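Local coordinates for protein imidazoleglycerol-phosphate dehydratase (Staphylococcus aureus subsp. aureus, PDB 2AE8) that catalyses the dehydration of imidazoleglycerol phosphate to imidazoleacetol phosphate, the sixth step of histidine biosynthesis, using paired divalent metal ions, at residues Leu43-Ser48 with Gly98-Gln103; Ser52-Asn57 with Leu69-Ser74; Val60-His65 with His188-Ile193. One frame throughout, in Å; residues are numbered along the deposited sequence.

Contact 1: residues Leu43-Ser48 with Gly98-Gln103; sequences LNISIS and GIVIGQ
Val100, on a helix, meets Leu43 and Ile45, neighbours on the same face of a strand, through carbon atoms alone. Its CB lies 3.9 Å from CD1 of Ile45, so contact begins at the branch point itself. CG1, anti to the backbone N (chi1 172°), continues into the same residue: it is 3.7 Å from Ile45 CD1 and 3.9 Å from Ile45 CB, and so meets the two ends of the isoleucine branch, its root and its tip. The two side chains cross obliquely. The other methyl, CG2, turns to Leu43, whose CD2 is 4.2 Å away; here the two side chains run past one another in opposite senses, a looser contact. All three residues are buried. Residues 43-48 are held in their sheet by backbone hydrogen bonds to both neighbouring strands, 31-36 and 77-82, and helix 90-111 packs on the face that carries Leu43, Ile45 and Ile47. Val100 also touches Lys34 and Arg36 of strand 31-36, while Ile101 reaches Leu78 of strand 77-82, placing this helix across three adjacent strands of the mixed sheet.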
# COMPACT_ATOMS: atom_id res chain seq x y z
N LEU B 43 -10.35 16.58 -54.10
CA LEU B 43 -11.65 16.79 -53.47
C LEU B 43 -12.40 17.94 -54.12
O LEU B 43 -11.81 18.98 -54.44
CB LEU B 43 -11.49 17.11 -51.99
CG LEU B 43 -11.25 16.12 -50.85
CD1 LEU B 43 -10.15 15.14 -51.12
CD2 LEU B 43 -10.90 16.96 -49.62
N ASN B 44 -13.70 17.77 -54.29
CA ASN B 44 -14.58 18.85 -54.69
C ASN B 44 -15.74 18.89 -53.71
O ASN B 44 -16.51 17.93 -53.61
CB ASN B 44 -15.07 18.63 -56.12
CG ASN B 44 -15.75 19.86 -56.71
OD1 ASN B 44 -15.90 20.89 -56.04
ND2 ASN B 44 -16.17 19.74 -57.96
N ILE B 45 -15.85 19.99 -52.97
CA ILE B 45 -16.81 20.06 -51.89
C ILE B 45 -17.57 21.38 -51.89
O ILE B 45 -16.98 22.43 -52.08
CB ILE B 45 -16.13 19.86 -50.50
CG1 ILE B 45 -15.42 18.51 -50.46
CG2 ILE B 45 -17.13 20.00 -49.35
CD1 ILE B 45 -14.48 18.29 -49.27
N SER B 46 -18.88 21.29 -51.67
CA SER B 46 -19.70 22.45 -51.44
C SER B 46 -20.55 22.23 -50.21
O SER B 46 -21.00 21.12 -49.96
CB SER B 46 -20.62 22.73 -52.64
OG SER B 46 -21.59 21.70 -52.80
N ILE B 47 -20.79 23.32 -49.49
CA ILE B 47 -21.69 23.33 -48.36
C ILE B 47 -22.71 24.47 -48.53
O ILE B 47 -22.39 25.51 -49.09
CB ILE B 47 -20.90 23.46 -47.03
CG1 ILE B 47 -21.79 23.11 -45.82
CG2 ILE B 47 -20.24 24.84 -46.89
CD1 ILE B 47 -20.99 22.77 -44.56
N SER B 48 -23.93 24.26 -48.04
CA SER B 48 -24.97 25.29 -48.11
C SER B 48 -25.96 25.18 -46.95
O SER B 48 -26.32 24.07 -46.56
CB SER B 48 -25.73 25.18 -49.44
OG SER B 48 -26.57 26.30 -49.60
N GLY B 98 -12.06 17.11 -43.67
CA GLY B 98 -12.28 17.92 -42.45
C GLY B 98 -11.76 19.34 -42.59
O GLY B 98 -12.42 20.30 -42.16
N ILE B 99 -10.58 19.47 -43.16
CA ILE B 99 -9.96 20.78 -43.37
C ILE B 99 -10.85 21.68 -44.29
O ILE B 99 -11.14 22.84 -43.96
CB ILE B 99 -8.56 20.62 -43.97
CG1 ILE B 99 -7.55 20.13 -42.92
CG2 ILE B 99 -8.09 21.94 -44.64
CD1 ILE B 99 -6.19 19.72 -43.52
N VAL B 100 -11.31 21.11 -45.40
CA VAL B 100 -12.14 21.86 -46.37
C VAL B 100 -13.48 22.24 -45.78
O VAL B 100 -13.92 23.38 -45.95
CB VAL B 100 -12.32 21.07 -47.68
CG1 VAL B 100 -13.35 21.76 -48.62
CG2 VAL B 100 -10.97 20.92 -48.38
N ILE B 101 -14.13 21.31 -45.09
CA ILE B 101 -15.39 21.61 -44.41
C ILE B 101 -15.18 22.72 -43.39
O ILE B 101 -16.00 23.63 -43.32
CB ILE B 101 -16.04 20.36 -43.77
CG1 ILE B 101 -16.51 19.39 -44.86
CG2 ILE B 101 -17.21 20.75 -42.89
CD1 ILE B 101 -17.03 18.07 -44.34
N GLY B 102 -14.10 22.67 -42.62
CA GLY B 102 -13.81 23.74 -41.66
C GLY B 102 -13.65 25.10 -42.35
O GLY B 102 -14.19 26.10 -41.88
N GLN B 103 -12.90 25.11 -43.45
CA GLN B 103 -12.62 26.33 -44.21
C GLN B 103 -13.90 26.91 -44.83
O GLN B 103 -14.13 28.13 -44.79
CB GLN B 103 -11.59 26.06 -45.31
CG GLN B 103 -10.15 25.96 -44.79
CD GLN B 103 -9.16 25.46 -45.84
OE1 GLN B 103 -9.54 24.89 -46.87
NE2 GLN B 103 -7.89 25.63 -45.56

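Contact 2: residues Ser52-Asn57 with Leu69-Ser74; sequences SPSHIN and LFTFHS
Thr71 has OG1 between its backbone N and carbonyl carbon (chi1 62°), a rotation that sets CG2 against Ser54 and Ile56. Ser54 answers with OG beside its own backbone N (chi1 -72°), which brings the oxygen to 3.4 Å from Thr71 CG2 and 3.6 Å from Thr71 CB. The hydroxyl therefore rests against the carbon side of the threonine. Each of these two hydroxyls has its polar partner elsewhere. That of Ser54 takes the backbone N-H of Leu78; that of Thr71 bonds back to the carbonyl O of Thr68, one turn earlier in its helix. Ile56 comes to the same methyl tip to tip, with CD1 3.9 Å from Thr71 CG2. Strand 55-57, helix 61-74 and strand 77-82 form a beta-alpha-beta unit in which the two strands run parallel side by side. Thr71 packs on Ile56 of the first strand, on Ser54 just before it, and on Leu78 of the second; residues 69-73 probably belong to the substrate-binding stretch. In the helix's last turn, Ser74 OG donates to Phe70 O at 2.7 Å, from 40° out of the carbonyl plane, and also bonds with Leu76 N just beyond. Phe70 O receives the Ser74 backbone N-H as well. The serine hydroxyl sits off-centre over one face of the Phe70 ring, and Phe70 itself packs on Ser198 of helix 186-205.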
# COMPACT_ATOMS: atom_id res chain seq x y z
N SER B 52 -31.31 21.56 -49.86
CA SER B 52 -31.07 20.75 -51.04
C SER B 52 -30.49 19.36 -50.69
O SER B 52 -29.84 19.21 -49.65
CB SER B 52 -30.11 21.48 -51.97
OG SER B 52 -29.01 21.99 -51.24
N PRO B 53 -30.74 18.35 -51.54
CA PRO B 53 -30.17 17.01 -51.31
C PRO B 53 -28.64 17.01 -51.22
O PRO B 53 -27.98 17.80 -51.90
CB PRO B 53 -30.64 16.20 -52.53
CG PRO B 53 -31.08 17.22 -53.54
CD PRO B 53 -31.60 18.37 -52.74
N SER B 54 -28.10 16.14 -50.37
CA SER B 54 -26.65 16.00 -50.23
C SER B 54 -26.18 14.82 -51.04
O SER B 54 -26.86 13.81 -51.11
CB SER B 54 -26.25 15.80 -48.77
OG SER B 54 -26.41 17.00 -48.03
N HIS B 55 -25.00 14.95 -51.64
CA HIS B 55 -24.37 13.85 -52.35
C HIS B 55 -22.97 13.65 -51.78
O HIS B 55 -22.08 14.46 -52.03
CB HIS B 55 -24.30 14.11 -53.86
CG HIS B 55 -23.33 13.22 -54.57
ND1 HIS B 55 -23.67 11.97 -55.04
CD2 HIS B 55 -22.02 13.40 -54.89
CE1 HIS B 55 -22.62 11.41 -55.62
NE2 HIS B 55 -21.61 12.26 -55.55
N ILE B 56 -22.78 12.58 -51.03
CA ILE B 56 -21.52 12.38 -50.33
C ILE B 56 -20.76 11.15 -50.83
O ILE B 56 -21.18 10.01 -50.64
CB ILE B 56 -21.74 12.36 -48.80
CG1 ILE B 56 -22.26 13.73 -48.34
CG2 ILE B 56 -20.43 11.99 -48.07
CD1 ILE B 56 -23.12 13.72 -47.13
N ASN B 57 -19.65 11.40 -51.51
CA ASN B 57 -18.83 10.36 -52.09
C ASN B 57 -17.37 10.54 -51.69
O ASN B 57 -16.55 11.01 -52.50
CB ASN B 57 -18.97 10.35 -53.61
CG ASN B 57 -18.20 9.21 -54.26
OD1 ASN B 57 -18.06 8.12 -53.69
ND2 ASN B 57 -17.68 9.45 -55.46
N LEU B 69 -25.11 11.94 -41.62
CA LEU B 69 -25.68 12.34 -40.33
C LEU B 69 -25.47 13.82 -40.03
O LEU B 69 -26.38 14.53 -39.58
CB LEU B 69 -25.09 11.47 -39.21
CG LEU B 69 -25.72 10.09 -39.05
CD1 LEU B 69 -24.78 9.17 -38.29
CD2 LEU B 69 -27.10 10.16 -38.34
N PHE B 70 -24.25 14.29 -40.29
CA PHE B 70 -23.90 15.70 -40.14
C PHE B 70 -24.88 16.58 -40.94
O PHE B 70 -25.44 17.55 -40.42
CB PHE B 70 -22.46 15.93 -40.60
CG PHE B 70 -22.08 17.38 -40.72
CD1 PHE B 70 -21.59 18.09 -39.62
CD2 PHE B 70 -22.19 18.05 -41.95
CE1 PHE B 70 -21.23 19.44 -39.72
CE2 PHE B 70 -21.85 19.40 -42.07
CZ PHE B 70 -21.37 20.10 -40.95
N THR B 71 -25.10 16.23 -42.20
CA THR B 71 -25.98 17.06 -43.04
C THR B 71 -27.37 17.16 -42.46
O THR B 71 -27.90 18.26 -42.32
CB THR B 71 -26.03 16.62 -44.52
OG1 THR B 71 -26.56 15.30 -44.64
CG2 THR B 71 -24.67 16.67 -45.12
N PHE B 72 -27.95 16.02 -42.06
CA PHE B 72 -29.30 16.01 -41.51
C PHE B 72 -29.41 16.78 -40.20
O PHE B 72 -30.37 17.54 -39.99
CB PHE B 72 -29.78 14.56 -41.29
CG PHE B 72 -31.20 14.46 -40.80
CD1 PHE B 72 -32.25 14.30 -41.70
CD2 PHE B 72 -31.49 14.52 -39.43
CE1 PHE B 72 -33.57 14.21 -41.25
CE2 PHE B 72 -32.80 14.44 -38.97
CZ PHE B 72 -33.85 14.28 -39.88
N HIS B 73 -28.45 16.59 -39.31
CA HIS B 73 -28.55 17.18 -37.97
C HIS B 73 -28.09 18.62 -37.86
O HIS B 73 -28.50 19.31 -36.93
CB HIS B 73 -27.83 16.30 -36.93
CG HIS B 73 -28.54 15.01 -36.69
ND1 HIS B 73 -29.62 14.91 -35.84
CD2 HIS B 73 -28.38 13.78 -37.24
CE1 HIS B 73 -30.07 13.67 -35.85
NE2 HIS B 73 -29.33 12.96 -36.69
N SER B 74 -27.23 19.07 -38.79
CA SER B 74 -26.80 20.47 -38.85
C SER B 74 -27.75 21.36 -39.68
O SER B 74 -27.73 22.59 -39.53
CB SER B 74 -25.39 20.60 -39.43
OG SER B 74 -25.36 20.23 -40.80

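Contact 3: residues Val60-His65 with His188-Ile193; sequences VGFLNH and HEIEAI. With MG (magnesium ion), chain L; MG (magnesium ion), chain T.
His65 and Glu191 face each other across a magnesium ion and a water molecule without touching directly. Glu191 OE1 binds the magnesium at 2.1 Å, a normal coordination distance, whereas His65 NE2, with the ion at the edge of its ring and in its plane, is 2.8 Å away. His65 is counted among the ligands of this magnesium, and binds manganese in a structure of this protein, but the bond is long here and the residue is modelled in two conformers. Water 1 gives a hydrogen bond of 3.0 Å to Glu191 OE2, dividing the carboxylate oxygens between metal and water. In the conformer given, it also lies 2.8 Å from His65 NE2, a tentative second link, and the ring and carboxylate planes stand 84° apart.

One turn earlier, Phe62, like His65, holds CG anti to its backbone N (chi1 -176°), and both rings extend to the other helix. The phenyl ring presents its edge: CE2 is 3.7 Å from Ile190 CG2, which lies in the ring plane. Phe62 also meets the magnesium ligand His187 edge-to-face, so apolar packing adjoins the metal site.

His187 of the same chain and His92 of a neighbouring subunit also bind this magnesium. His188 NE2 holds another magnesium at 2.2 Å, with three waters and His91 and Glu95 of that subunit, so both metals are bound across a subunit boundary. These ligands form the manganese-dependent active site; His65 and residues 187-195 probably bind substrate too. Leu63 packs helix 61-74 against helix 90-111, and Ala192 seats helix 186-205 on strands 118-125 and 128-135.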
# COMPACT_ATOMS: atom_id res chain seq x y z
N VAL B 60 -14.90 6.51 -48.50
CA VAL B 60 -14.76 5.83 -47.21
C VAL B 60 -16.17 5.62 -46.69
O VAL B 60 -16.86 6.59 -46.33
CB VAL B 60 -13.96 6.68 -46.19
CG1 VAL B 60 -13.83 5.94 -44.85
CG2 VAL B 60 -12.59 7.06 -46.73
N GLY B 61 -16.61 4.37 -46.68
CA GLY B 61 -18.00 4.03 -46.37
C GLY B 61 -18.48 4.59 -45.04
O GLY B 61 -19.55 5.20 -44.96
N PHE B 62 -17.69 4.40 -43.98
CA PHE B 62 -18.14 4.82 -42.66
C PHE B 62 -18.22 6.34 -42.61
O PHE B 62 -19.13 6.89 -42.00
CB PHE B 62 -17.22 4.28 -41.55
CG PHE B 62 -17.70 4.63 -40.16
CD1 PHE B 62 -18.77 3.94 -39.59
CD2 PHE B 62 -17.10 5.67 -39.44
CE1 PHE B 62 -19.23 4.27 -38.31
CE2 PHE B 62 -17.55 5.99 -38.15
CZ PHE B 62 -18.62 5.30 -37.59
N LEU B 63 -17.28 7.02 -43.26
CA LEU B 63 -17.26 8.48 -43.31
C LEU B 63 -18.48 9.00 -44.07
O LEU B 63 -19.10 9.98 -43.64
CB LEU B 63 -15.95 9.01 -43.91
CG LEU B 63 -15.69 10.52 -43.82
CD1 LEU B 63 -15.73 11.03 -42.38
CD2 LEU B 63 -14.37 10.89 -44.50
N ASN B 64 -18.86 8.32 -45.16
CA ASN B 64 -20.12 8.63 -45.86
C ASN B 64 -21.32 8.67 -44.92
O ASN B 64 -22.09 9.64 -44.95
CB ASN B 64 -20.38 7.64 -47.01
CG ASN B 64 -19.47 7.89 -48.20
OD1 ASN B 64 -18.70 8.85 -48.21
ND2 ASN B 64 -19.54 7.02 -49.19
N HIS B 65 -21.47 7.65 -44.09
CA HIS B 65 -22.62 7.58 -43.19
C HIS B 65 -22.59 8.72 -42.17
O HIS B 65 -23.63 9.36 -41.91
CB HIS B 65 -22.69 6.22 -42.48
CG HIS B 65 -23.88 6.08 -41.56
ND1 HIS B 65 -25.16 6.43 -41.93
CD2 HIS B 65 -23.97 5.62 -40.29
CE1 HIS B 65 -25.99 6.21 -40.92
NE2 HIS B 65 -25.29 5.72 -39.91
N HIS B 188 -21.87 3.37 -31.78
CA HIS B 188 -22.74 4.26 -31.03
C HIS B 188 -21.99 5.49 -30.52
O HIS B 188 -22.53 6.60 -30.51
CB HIS B 188 -23.35 3.53 -29.83
CG HIS B 188 -24.36 2.49 -30.20
ND1 HIS B 188 -24.93 1.66 -29.27
CD2 HIS B 188 -24.89 2.14 -31.40
CE1 HIS B 188 -25.78 0.84 -29.87
NE2 HIS B 188 -25.77 1.12 -31.17
N GLU B 189 -20.75 5.27 -30.08
CA GLU B 189 -19.94 6.33 -29.51
C GLU B 189 -19.67 7.40 -30.56
O GLU B 189 -19.87 8.59 -30.33
CB GLU B 189 -18.61 5.76 -29.00
CG GLU B 189 -18.70 5.05 -27.63
CD GLU B 189 -17.48 4.17 -27.34
OE1 GLU B 189 -16.51 4.14 -28.14
OE2 GLU B 189 -17.52 3.44 -26.33
N ILE B 190 -19.17 6.98 -31.71
CA ILE B 190 -18.89 7.89 -32.80
C ILE B 190 -20.17 8.56 -33.32
O ILE B 190 -20.19 9.76 -33.57
CB ILE B 190 -18.17 7.13 -33.93
CG1 ILE B 190 -16.84 6.58 -33.40
CG2 ILE B 190 -17.93 8.07 -35.11
CD1 ILE B 190 -16.20 5.51 -34.29
N GLU B 191 -21.22 7.77 -33.48
CA GLU B 191 -22.49 8.31 -33.96
C GLU B 191 -23.07 9.37 -33.03
O GLU B 191 -23.49 10.43 -33.49
CB GLU B 191 -23.49 7.19 -34.25
CG GLU B 191 -24.83 7.69 -34.76
CD GLU B 191 -25.57 6.65 -35.58
OE1 GLU B 191 -25.06 5.53 -35.79
OE2 GLU B 191 -26.69 6.97 -36.03
N ALA B 192 -23.12 9.09 -31.73
CA ALA B 192 -23.57 10.10 -30.76
C ALA B 192 -22.76 11.39 -30.86
O ALA B 192 -23.31 12.50 -30.81
CB ALA B 192 -23.53 9.54 -29.31
N ILE B 193 -21.44 11.27 -31.01
CA ILE B 193 -20.56 12.44 -31.15
C ILE B 193 -20.87 13.25 -32.44
O ILE B 193 -20.99 14.47 -32.40
CB ILE B 193 -19.07 12.04 -31.13
CG1 ILE B 193 -18.65 11.54 -29.72
CG2 ILE B 193 -18.17 13.22 -31.60
CD1 ILE B 193 -17.30 10.85 -29.73
MG MG L . -25.14 4.32 -37.52
MG MG T . -27.10 0.31 -32.69
O HOH W 1 -27.68 5.40 -38.45
O HOH W 2 -26.91 2.19 -34.32
O HOH W 3 -27.33 -1.56 -31.50
O HOH W 4 -28.86 0.62 -31.55

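Overall arrangement
From the N terminus, strand 43-48 opens the loop that contact 1 closes at helix 90-111. Contact 2 is nested inside it, closing the short connection from strand 55-57 to helix 61-74. Contact 3 starts between the two segments of contact 2 and reaches far ahead to residues 188-193, so it crosses both others. Contacts 1 and 2 tie helices 90-111 and 61-74 to the sheet of strands 31-36, 43-48, 77-82 and 55-57, and touch where Ile47 packs on Phe70. Contact 3 joins helix 61-74 to helix 186-205, which lies on the other four-stranded sheet, of the same strand order. Contacts 2 and 3 share helix 61-74, and Leu69 packs on Glu191. Contacts 1 and 3, with centres about 18 Å apart, do not touch.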